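Local coordinates for aminotransferase (Psychrobacter arcticus 273-4, PDB 3IF2), which probably transfers amino groups with the help of pyridoxal 5'-phosphate, perhaps between valine and pyruvate as a valine–pyruvate transaminase, at residues I287-D290 with A291-E295; W102-S106 with E107-L111; F272-K276 with I277-G281; F120-F123 with N124-G127. All coordinates share one frame; numbering follows the deposited sequence.

Along the chain the contacts run in the order 2, 4, 3, 1, and all four are local. Interactions 1, 2 and 3 sit at the ends of neighbouring strands in the large mixed sheet, where strand 285-288 is flanked by 109-112 and 268-273, antiparallel to both. Interaction 4 closes helix 115-125, which follows strand 109-112. The centres of interactions 1 and 2 are about 7 Å apart and the two touch, while those of interactions 4 and 1 are about 13 Å apart. Interaction 3, some 20 to 22 Å from the others centre to centre, holds the cofactor; interactions 1, 3 and 4 also meet the second subunit, so the cofactor site and dimer contacts share one sheet-and-helix framework.

Interaction 1. Residues I287-D290 with A291-E295; sequences IVAD and AKVIE
D290 and K292 meet at an N-cap, where the chain leaves strand 285-288 and starts helix 291-305. The aspartate CG stands anti to its own backbone N (chi1 -172°), which swings the carboxylate over the first turn; there D290 OD2 accepts from K292 N at 3.2 Å. The N-H comes from above the carboxylate plane, 47° out of it. The other oxygen, OD1, is taken by the side chain of N266, so both ends of the carboxylate are engaged and its rotation is fixed. The backbone O of D290 starts the helical bonding, accepting from I294 N at 3.2 Å with the donor in the carbonyl plane, and weakly from V293 N.

Beneath this polar cap lies the tight part. A289 CB sits 3.8 Å from V293 CB and equally 3.8 Å from I294 CD1, a methyl touching both branched side chains. I287 and I294 run antiparallel alongside one another, with I287 CG2 3.9 Å from I294 CD1. I269 of strand 268-273 touches I287, A289 and V293 from the neighbouring strand, and L122 and F126 press on V293 as well.

The outer side is looser. K292 touches D290 through its CB, and the rest of its chain leads away toward the second subunit, where, in the conformer described, it makes a cation-pi contact with F4 of that subunit. On the buried side, I294 turns back at chi2 (-56°), which sets its CD1 3.6 Å from I287 O.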
loop_
_atom_site.group_PDB
_atom_site.type_symbol
_atom_site.label_atom_id
_atom_site.label_comp_id
_atom_site.label_asym_id
_atom_site.label_seq_id
_atom_site.Cartn_x
_atom_site.Cartn_y
_atom_site.Cartn_z
ATOM N N ILE A 287 -5.286 -9.951 8.177
ATOM C CA ILE A 287 -4.448 -11.115 8.489
ATOM C C ILE A 287 -4.711 -11.550 9.936
ATOM O O ILE A 287 -4.597 -10.732 10.836
ATOM C CB ILE A 287 -2.900 -10.830 8.327
ATOM C CG1 ILE A 287 -2.527 -10.489 6.881
ATOM C CG2 ILE A 287 -2.090 -12.051 8.721
ATOM C CD1 ILE A 287 -1.037 -10.071 6.669
ATOM N N VAL A 288 -5.082 -12.821 10.133
ATOM C CA VAL A 288 -5.225 -13.446 11.453
ATOM C C VAL A 288 -4.043 -14.437 11.586
ATOM O O VAL A 288 -3.917 -15.369 10.767
ATOM C CB VAL A 288 -6.568 -14.147 11.620
ATOM C CG1 VAL A 288 -6.622 -14.909 12.967
ATOM C CG2 VAL A 288 -7.709 -13.109 11.497
ATOM N N ALA A 289 -3.180 -14.225 12.597
ATOM C CA ALA A 289 -1.961 -15.039 12.770
ATOM C C ALA A 289 -1.381 -14.973 14.158
ATOM O O ALA A 289 -1.901 -14.272 15.018
ATOM C CB ALA A 289 -0.912 -14.575 11.766
ATOM N N ASP A 290 -0.293 -15.703 14.372
ATOM C CA ASP A 290 0.464 -15.639 15.625
ATOM C C ASP A 290 1.038 -14.233 15.763
ATOM O O ASP A 290 1.383 -13.608 14.747
ATOM C CB ASP A 290 1.652 -16.625 15.615
ATOM C CG ASP A 290 2.356 -16.727 16.976
ATOM O OD1 ASP A 290 1.753 -17.321 17.895
ATOM O OD2 ASP A 290 3.510 -16.248 17.114
ATOM N N ALA A 291 1.161 -13.768 17.009
ATOM C CA ALA A 291 1.728 -12.441 17.334
ATOM C C ALA A 291 3.027 -12.138 16.567
ATOM O O ALA A 291 3.198 -11.037 16.029
ATOM C CB ALA A 291 1.981 -12.318 18.848
ATOM N N LYS A 292 3.897 -13.149 16.487
ATOM C CA LYS A 292 5.187 -13.060 15.788
ATOM C C LYS A 292 5.011 -12.596 14.334
ATOM O O LYS A 292 5.743 -11.713 13.855
ATOM C CB LYS A 292 5.923 -14.416 15.878
ATOM C CG LYS A 292 7.322 -14.458 15.281
ATOM C CD LYS A 292 8.119 -15.657 15.790
ATOM C CE LYS A 292 9.431 -15.793 15.040
ATOM N NZ LYS A 292 10.235 -14.563 15.174
ATOM N N VAL A 293 4.026 -13.177 13.637
ATOM C CA VAL A 293 3.723 -12.811 12.236
ATOM C C VAL A 293 3.116 -11.385 12.139
ATOM O O VAL A 293 3.498 -10.616 11.256
ATOM C CB VAL A 293 2.771 -13.830 11.569
ATOM C CG1 VAL A 293 2.344 -13.365 10.178
ATOM C CG2 VAL A 293 3.423 -15.198 11.498
ATOM N N ILE A 294 2.211 -11.038 13.059
ATOM C CA ILE A 294 1.544 -9.733 13.085
ATOM C C ILE A 294 2.545 -8.607 13.360
ATOM O O ILE A 294 2.471 -7.546 12.714
ATOM C CB ILE A 294 0.328 -9.708 14.078
ATOM C CG1 ILE A 294 -0.695 -10.821 13.749
ATOM C CG2 ILE A 294 -0.389 -8.375 14.079
ATOM C CD1 ILE A 294 -1.259 -10.826 12.285
ATOM N N GLU A 295 3.484 -8.832 14.280
ATOM C CA GLU A 295 4.556 -7.850 14.544
ATOM C C GLU A 295 5.384 -7.585 13.294
ATOM O O GLU A 295 5.721 -6.438 13.019
ATOM C CB GLU A 295 5.464 -8.260 15.711
ATOM C CG GLU A 295 4.809 -8.103 17.064
ATOM C CD GLU A 295 5.493 -8.895 18.176
ATOM O OE1 GLU A 295 6.702 -9.209 18.075
ATOM O OE2 GLU A 295 4.794 -9.229 19.154
#

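Interaction 2. Residues W102-S106 with E107-L111; sequences WNLTS and ENIAL
With CG anti to its own carbonyl carbon (chi1 -61°), N108 carries its amide back beneath T105, whose OG1 lies between the backbone N and the carbonyl carbon (chi1 74°), facing E107. Two bonds then join T105 and N108 reciprocally. T105 N donates to N108 OD1 at 3.2 Å, almost straight at 172°, in the carbonyl plane and on a lone pair. N108 N returns to T105 O at 3.2 Å, this time from above the carbonyl plane. This second bond closes a 3-10 turn leading from the loop after helix 86-100 into strand 109-112, and the amide latches back onto its start. There T105 OG1 also accepts weakly from E107 N and lies alongside E107 CB, while a weak bond from I109 N to S106 O carries the turn on toward the strand.

Below the polar turn L104 supplies the apolar support. Its CD2 rests 3.8 Å from N108 CB, and L104 CD1 meets I109 CD1 at 4.1 Å, the two side chains crossing at about a right angle. V288 of strand 285-288 and W264 from a loop also touch L104.

The other end of the amide reaches just past the neighbouring strand 285-288, where N108 ND2 donates to A289 O. A leucine in place of N108 would probably leave T105 N and A289 O without their side-chain partner and weaken the tie, though backbone pairing would remain. Because the amide accepts at one end and donates at the other, a single uncharged group can tie the turn to itself and to the chain just after strand 285-288.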
loop_
_atom_site.group_PDB
_atom_site.type_symbol
_atom_site.label_atom_id
_atom_site.label_comp_id
_atom_site.label_asym_id
_atom_site.label_seq_id
_atom_site.Cartn_x
_atom_site.Cartn_y
_atom_site.Cartn_z
ATOM N N TRP A 102 -11.621 -18.977 18.867
ATOM C CA TRP A 102 -10.163 -19.104 18.694
ATOM C C TRP A 102 -9.344 -18.419 19.805
ATOM O O TRP A 102 -8.127 -18.569 19.819
ATOM C CB TRP A 102 -9.711 -18.563 17.320
ATOM C CG TRP A 102 -10.298 -19.267 16.128
ATOM C CD1 TRP A 102 -10.668 -20.567 16.054
ATOM C CD2 TRP A 102 -10.473 -18.728 14.809
ATOM N NE1 TRP A 102 -11.108 -20.869 14.793
ATOM C CE2 TRP A 102 -11.000 -19.759 14.005
ATOM C CE3 TRP A 102 -10.245 -17.468 14.232
ATOM C CZ2 TRP A 102 -11.311 -19.581 12.650
ATOM C CZ3 TRP A 102 -10.561 -17.283 12.878
ATOM C CH2 TRP A 102 -11.092 -18.343 12.105
ATOM N N ASN A 103 -10.018 -17.694 20.712
ATOM C CA ASN A 103 -9.401 -16.967 21.826
ATOM C C ASN A 103 -8.370 -15.930 21.334
ATOM O O ASN A 103 -7.297 -15.752 21.918
ATOM C CB ASN A 103 -8.828 -17.944 22.867
ATOM C CG ASN A 103 -8.688 -17.314 24.240
ATOM O OD1 ASN A 103 -9.323 -16.300 24.536
ATOM N ND2 ASN A 103 -7.866 -17.917 25.090
ATOM N N LEU A 104 -8.716 -15.237 20.249
ATOM C CA LEU A 104 -7.839 -14.211 19.697
ATOM C C LEU A 104 -7.840 -12.969 20.585
ATOM O O LEU A 104 -8.779 -12.744 21.353
ATOM C CB LEU A 104 -8.276 -13.760 18.295
ATOM C CG LEU A 104 -8.352 -14.704 17.092
ATOM C CD1 LEU A 104 -8.703 -13.873 15.866
ATOM C CD2 LEU A 104 -7.043 -15.466 16.894
ATOM N N THR A 105 -6.747 -12.210 20.497
ATOM C CA THR A 105 -6.622 -10.876 21.104
ATOM C C THR A 105 -6.244 -9.955 19.935
ATOM O O THR A 105 -6.130 -10.413 18.788
ATOM C CB THR A 105 -5.606 -10.805 22.274
ATOM O OG1 THR A 105 -4.262 -10.851 21.787
ATOM C CG2 THR A 105 -5.851 -11.933 23.279
ATOM N N SER A 106 -6.082 -8.665 20.204
ATOM C CA SER A 106 -5.697 -7.717 19.146
ATOM C C SER A 106 -4.306 -8.019 18.573
ATOM O O SER A 106 -4.034 -7.669 17.427
ATOM C CB SER A 106 -5.790 -6.271 19.618
ATOM O OG SER A 106 -4.878 -6.026 20.658
ATOM N N GLU A 107 -3.454 -8.708 19.341
ATOM C CA GLU A 107 -2.109 -9.094 18.875
ATOM C C GLU A 107 -2.096 -10.028 17.649
ATOM O O GLU A 107 -1.086 -10.072 16.948
ATOM C CB GLU A 107 -1.297 -9.727 20.008
ATOM C CG GLU A 107 -0.942 -8.780 21.146
ATOM C CD GLU A 107 -0.229 -9.500 22.305
ATOM O OE1 GLU A 107 0.758 -10.243 22.084
ATOM O OE2 GLU A 107 -0.656 -9.317 23.462
ATOM N N ASN A 108 -3.213 -10.730 17.403
ATOM C CA ASN A 108 -3.393 -11.690 16.303
ATOM C C ASN A 108 -3.972 -11.153 14.999
ATOM O O ASN A 108 -4.193 -11.915 14.086
ATOM C CB ASN A 108 -4.311 -12.832 16.767
ATOM C CG ASN A 108 -3.747 -13.607 17.936
ATOM O OD1 ASN A 108 -4.310 -13.605 19.034
ATOM N ND2 ASN A 108 -2.626 -14.287 17.700
ATOM N N ILE A 109 -4.207 -9.858 14.885
ATOM C CA ILE A 109 -4.814 -9.300 13.683
ATOM C C ILE A 109 -4.114 -8.021 13.257
ATOM O O ILE A 109 -3.865 -7.135 14.091
ATOM C CB ILE A 109 -6.313 -8.984 13.871
ATOM C CG1 ILE A 109 -7.070 -10.202 14.416
ATOM C CG2 ILE A 109 -6.926 -8.489 12.530
ATOM C CD1 ILE A 109 -8.580 -10.032 14.468
ATOM N N ALA A 110 -3.785 -7.966 11.966
ATOM C CA ALA A 110 -3.201 -6.798 11.328
ATOM C C ALA A 110 -3.981 -6.534 10.045
ATOM O O ALA A 110 -4.642 -7.435 9.519
ATOM C CB ALA A 110 -1.737 -7.027 11.015
ATOM N N LEU A 111 -3.913 -5.292 9.579
ATOM C CA LEU A 111 -4.535 -4.843 8.343
ATOM C C LEU A 111 -3.423 -4.486 7.343
ATOM O O LEU A 111 -2.327 -4.026 7.749
ATOM C CB LEU A 111 -5.436 -3.622 8.593
ATOM C CG LEU A 111 -6.575 -3.745 9.609
ATOM C CD1 LEU A 111 -7.365 -2.425 9.725
ATOM C CD2 LEU A 111 -7.487 -4.851 9.226
#

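Interaction 3. Residues F272-K276 with I277-G281; sequences FSLSK and IGLPG. With PLP (pyridoxal-5'-phosphate), chain C.
S275 CB touches both P280 and the cofactor: it lies 3.9 Å from P280 CB and 3.3 Å from PLP O3P of the phosphate. One bond further, S275 OG donates to PLP O3P at 2.6 Å and accepts from a water that also donates to L279 O, so hydroxyl and water link the phosphate to L279.

That residue lies just past a type I beta turn from S275 to G278, closed by G278 N on S275 O; L279 N adds a bond to L274 O at 3.0 Å. The loop cradles the phosphate after a sheet strand, as in fold type I PLP enzymes, which include the class I and II aminotransferases. S273 forms an ST turn here, its OG accepting from S275 N while donating to PLP O2P. Were S273 replaced by alanine, O2P would probably lose one donor and S275 N its acceptor, freeing the start of the loop to move.

R283 and, from the second subunit, Y79 also bond to the cofactor. L274 and I277 pack side by side, L274 CD2 3.8 Å from I277 CD1. K276 NZ donates to PLP O4A at 2.7 Å; the cofactor is modelled without a covalent link, but this lysine probably forms the internal aldimine, as in relatives.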
loop_
_atom_site.group_PDB
_atom_site.type_symbol
_atom_site.label_atom_id
_atom_site.label_comp_id
_atom_site.label_asym_id
_atom_site.label_seq_id
_atom_site.Cartn_x
_atom_site.Cartn_y
_atom_site.Cartn_z
ATOM N N PHE A 272 -7.965 -12.525 4.883
ATOM C CA PHE A 272 -9.306 -12.136 4.440
ATOM C C PHE A 272 -9.174 -10.815 3.703
ATOM O O PHE A 272 -8.110 -10.183 3.701
ATOM C CB PHE A 272 -10.283 -11.967 5.598
ATOM C CG PHE A 272 -10.316 -13.121 6.548
ATOM C CD1 PHE A 272 -9.377 -13.207 7.576
ATOM C CD2 PHE A 272 -11.302 -14.115 6.438
ATOM C CE1 PHE A 272 -9.401 -14.267 8.471
ATOM C CE2 PHE A 272 -11.341 -15.180 7.334
ATOM C CZ PHE A 272 -10.391 -15.256 8.359
ATOM N N SER A 273 -10.263 -10.408 3.071
ATOM C CA SER A 273 -10.313 -9.161 2.320
ATOM C C SER A 273 -11.733 -8.605 2.306
ATOM O O SER A 273 -12.696 -9.372 2.438
ATOM C CB SER A 273 -9.869 -9.421 0.890
ATOM O OG SER A 273 -9.790 -8.242 0.136
ATOM N N LEU A 274 -11.829 -7.275 2.177
ATOM C CA LEU A 274 -13.107 -6.569 1.987
ATOM C C LEU A 274 -13.402 -6.345 0.490
ATOM O O LEU A 274 -14.454 -5.806 0.139
ATOM C CB LEU A 274 -13.116 -5.225 2.727
ATOM C CG LEU A 274 -12.992 -5.207 4.250
ATOM C CD1 LEU A 274 -13.148 -3.743 4.769
ATOM C CD2 LEU A 274 -14.025 -6.128 4.868
ATOM N N SER A 275 -12.498 -6.774 -0.391
ATOM C CA SER A 275 -12.669 -6.573 -1.840
ATOM C C SER A 275 -13.858 -7.328 -2.431
ATOM O O SER A 275 -14.688 -6.747 -3.142
ATOM C CB SER A 275 -11.391 -6.962 -2.586
ATOM O OG SER A 275 -10.318 -6.173 -2.148
ATOM N N LYS A 276 -13.986 -8.588 -2.058
ATOM C CA LYS A 276 -15.015 -9.443 -2.654
ATOM C C LYS A 276 -16.376 -9.405 -1.980
ATOM O O LYS A 276 -17.304 -10.055 -2.454
ATOM C CB LYS A 276 -14.440 -10.840 -2.891
ATOM C CG LYS A 276 -13.033 -10.822 -3.611
ATOM C CD LYS A 276 -13.036 -10.192 -5.024
ATOM C CE LYS A 276 -11.630 -9.940 -5.564
ATOM N NZ LYS A 276 -10.716 -11.080 -5.331
ATOM N N ILE A 277 -16.505 -8.632 -0.890
ATOM C CA ILE A 277 -17.816 -8.322 -0.328
ATOM C C ILE A 277 -18.376 -7.117 -1.088
ATOM O O ILE A 277 -19.544 -6.804 -0.912
ATOM C CB ILE A 277 -17.863 -8.110 1.246
ATOM C CG1 ILE A 277 -17.198 -6.809 1.732
ATOM C CG2 ILE A 277 -17.215 -9.281 1.939
ATOM C CD1 ILE A 277 -17.406 -6.533 3.235
ATOM N N GLY A 278 -17.533 -6.441 -1.885
ATOM C CA GLY A 278 -17.892 -5.286 -2.702
ATOM C C GLY A 278 -17.129 -3.983 -2.473
ATOM O O GLY A 278 -17.554 -2.971 -3.003
ATOM N N LEU A 279 -16.013 -3.986 -1.721
ATOM C CA LEU A 279 -15.218 -2.757 -1.432
ATOM C C LEU A 279 -13.754 -2.827 -1.919
ATOM O O LEU A 279 -12.834 -2.412 -1.186
ATOM C CB LEU A 279 -15.252 -2.454 0.072
ATOM C CG LEU A 279 -16.616 -2.276 0.749
ATOM C CD1 LEU A 279 -16.470 -2.264 2.279
ATOM C CD2 LEU A 279 -17.320 -1.020 0.229
ATOM N N PRO A 280 -13.527 -3.299 -3.175
ATOM C CA PRO A 280 -12.158 -3.440 -3.648
ATOM C C PRO A 280 -11.419 -2.121 -3.790
ATOM O O PRO A 280 -10.195 -2.105 -3.641
ATOM C CB PRO A 280 -12.333 -4.106 -5.008
ATOM C CG PRO A 280 -13.602 -3.553 -5.501
ATOM C CD PRO A 280 -14.474 -3.544 -4.285
ATOM N N GLY A 281 -12.152 -1.038 -4.045
ATOM C CA GLY A 281 -11.571 0.285 -4.197
ATOM C C GLY A 281 -10.940 0.841 -2.939
ATOM O O GLY A 281 -10.081 1.713 -3.019
HETATM N N1 PLP C . -6.948 -13.744 -3.377
HETATM C C2 PLP C . -7.602 -14.215 -4.496
HETATM C C2A PLP C . -7.860 -15.685 -4.582
HETATM C C3 PLP C . -8.015 -13.310 -5.500
HETATM O O3 PLP C . -8.671 -13.734 -6.626
HETATM C C4 PLP C . -7.731 -11.930 -5.366
HETATM C C4A PLP C . -7.949 -11.052 -6.592
HETATM O O4A PLP C . -8.551 -9.973 -6.519
HETATM C C5 PLP C . -7.045 -11.471 -4.193
HETATM C C6 PLP C . -6.670 -12.414 -3.217
HETATM C C5A PLP C . -6.648 -9.999 -3.963
HETATM O O4P PLP C . -7.654 -9.226 -3.343
HETATM P P PLP C . -7.325 -7.777 -2.739
HETATM O O1P PLP C . -5.918 -7.234 -2.799
HETATM O O2P PLP C . -7.710 -7.965 -1.310
HETATM O O3P PLP C . -8.215 -6.849 -3.466
HETATM O O HOH W 1 -10.496 -3.979 -0.383
#

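Interaction 4. Residues F120-F123 with N124-G127; sequences FYLF and NLFG
N124 reaches back one turn to F120 in the last turn of helix 115-125. Its ND2 donates to F120 O at 2.9 Å, in the carbonyl plane and on a lone pair, and the acceptor lies close to the amide's own plane. N124 N adds a weak bond to the same oxygen. The amide also passes obliquely by the F120 ring, N124 ND2 3.5 Å from F120 CE1, with ring and amide planes 67° apart. F120 CG stands anti to its backbone N (chi1 174°), which brings the ring back alongside the amide.

Next, L125 N bonds to Y121 O, and F126 N to L122 O at 3.0 Å. L122 and F126 lie side by side, L122 CD2 to F126 CE2 4.2 Å, and L125 CG sits over one face of the F126 ring, offset toward its rim.

Outside this shell, V161 O also takes ND2 and V163 N donates to OD1, so the buried amide is held at both ends. S5 of the second subunit bonds to N124 O, and F4 of that subunit meets the F126 ring. F126 leaves the helix, and G127 N comes 2.9 Å from F123 O without a hydrogen bond; a CB on G127 would clash there.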
loop_
_atom_site.group_PDB
_atom_site.type_symbol
_atom_site.label_atom_id
_atom_site.label_comp_id
_atom_site.label_asym_id
_atom_site.label_seq_id
_atom_site.Cartn_x
_atom_site.Cartn_y
_atom_site.Cartn_z
ATOM N N PHE A 120 2.513 -9.938 -0.731
ATOM C CA PHE A 120 3.828 -9.336 -0.949
ATOM C C PHE A 120 4.655 -9.429 0.351
ATOM O O PHE A 120 5.818 -9.790 0.307
ATOM C CB PHE A 120 3.729 -7.895 -1.458
ATOM C CG PHE A 120 5.060 -7.208 -1.559
ATOM C CD1 PHE A 120 5.940 -7.535 -2.580
ATOM C CD2 PHE A 120 5.454 -6.267 -0.620
ATOM C CE1 PHE A 120 7.203 -6.925 -2.677
ATOM C CE2 PHE A 120 6.706 -5.648 -0.709
ATOM C CZ PHE A 120 7.579 -5.972 -1.743
ATOM N N TYR A 121 4.032 -9.159 1.496
ATOM C CA TYR A 121 4.725 -9.308 2.769
ATOM C C TYR A 121 5.010 -10.777 3.096
ATOM O O TYR A 121 6.188 -11.140 3.254
ATOM C CB TYR A 121 3.972 -8.656 3.951
ATOM C CG TYR A 121 3.776 -7.142 3.914
ATOM C CD1 TYR A 121 4.619 -6.284 3.201
ATOM C CD2 TYR A 121 2.774 -6.564 4.694
ATOM C CE1 TYR A 121 4.415 -4.896 3.224
ATOM C CE2 TYR A 121 2.560 -5.203 4.735
ATOM C CZ TYR A 121 3.369 -4.360 4.000
ATOM O OH TYR A 121 3.179 -3.009 4.067
ATOM N N LEU A 122 3.953 -11.599 3.167
ATOM C CA LEU A 122 4.078 -13.002 3.573
ATOM C C LEU A 122 5.012 -13.854 2.683
ATOM O O LEU A 122 5.804 -14.635 3.215
ATOM C CB LEU A 122 2.699 -13.682 3.730
ATOM C CG LEU A 122 1.730 -13.171 4.822
ATOM C CD1 LEU A 122 0.316 -13.797 4.628
ATOM C CD2 LEU A 122 2.280 -13.403 6.253
ATOM N N PHE A 123 4.955 -13.687 1.359
ATOM C CA PHE A 123 5.807 -14.488 0.477
ATOM C C PHE A 123 7.279 -14.073 0.525
ATOM O O PHE A 123 8.158 -14.920 0.363
ATOM C CB PHE A 123 5.273 -14.565 -0.951
ATOM C CG PHE A 123 3.893 -15.207 -1.090
ATOM C CD1 PHE A 123 3.286 -15.980 -0.084
ATOM C CD2 PHE A 123 3.244 -15.121 -2.310
ATOM C CE1 PHE A 123 2.027 -16.560 -0.294
ATOM C CE2 PHE A 123 2.030 -15.723 -2.517
ATOM C CZ PHE A 123 1.413 -16.440 -1.515
ATOM N N ASN A 124 7.542 -12.792 0.757
ATOM C CA ASN A 124 8.910 -12.305 0.998
ATOM C C ASN A 124 9.368 -12.531 2.443
ATOM O O ASN A 124 10.568 -12.560 2.708
ATOM C CB ASN A 124 9.043 -10.839 0.576
ATOM C CG ASN A 124 9.131 -10.691 -0.918
ATOM O OD1 ASN A 124 10.131 -11.119 -1.532
ATOM N ND2 ASN A 124 8.111 -10.098 -1.523
ATOM N N LEU A 125 8.424 -12.685 3.368
ATOM C CA LEU A 125 8.733 -12.974 4.777
ATOM C C LEU A 125 9.174 -14.426 4.945
ATOM O O LEU A 125 10.047 -14.704 5.754
ATOM C CB LEU A 125 7.514 -12.690 5.671
ATOM C CG LEU A 125 7.634 -12.797 7.194
ATOM C CD1 LEU A 125 8.578 -11.727 7.744
ATOM C CD2 LEU A 125 6.239 -12.700 7.859
ATOM N N PHE A 126 8.567 -15.340 4.180
ATOM C CA PHE A 126 8.829 -16.769 4.272
ATOM C C PHE A 126 9.429 -17.400 3.021
ATOM O O PHE A 126 9.528 -18.603 2.954
ATOM C CB PHE A 126 7.518 -17.475 4.620
ATOM C CG PHE A 126 6.993 -17.121 5.965
ATOM C CD1 PHE A 126 7.688 -17.526 7.112
ATOM C CD2 PHE A 126 5.781 -16.416 6.109
ATOM C CE1 PHE A 126 7.219 -17.217 8.392
ATOM C CE2 PHE A 126 5.283 -16.091 7.389
ATOM C CZ PHE A 126 6.008 -16.486 8.538
ATOM N N GLY A 127 9.831 -16.598 2.042
ATOM C CA GLY A 127 10.394 -17.108 0.795
ATOM C C GLY A 127 11.540 -16.235 0.327
ATOM O O GLY A 127 11.595 -15.044 0.654
#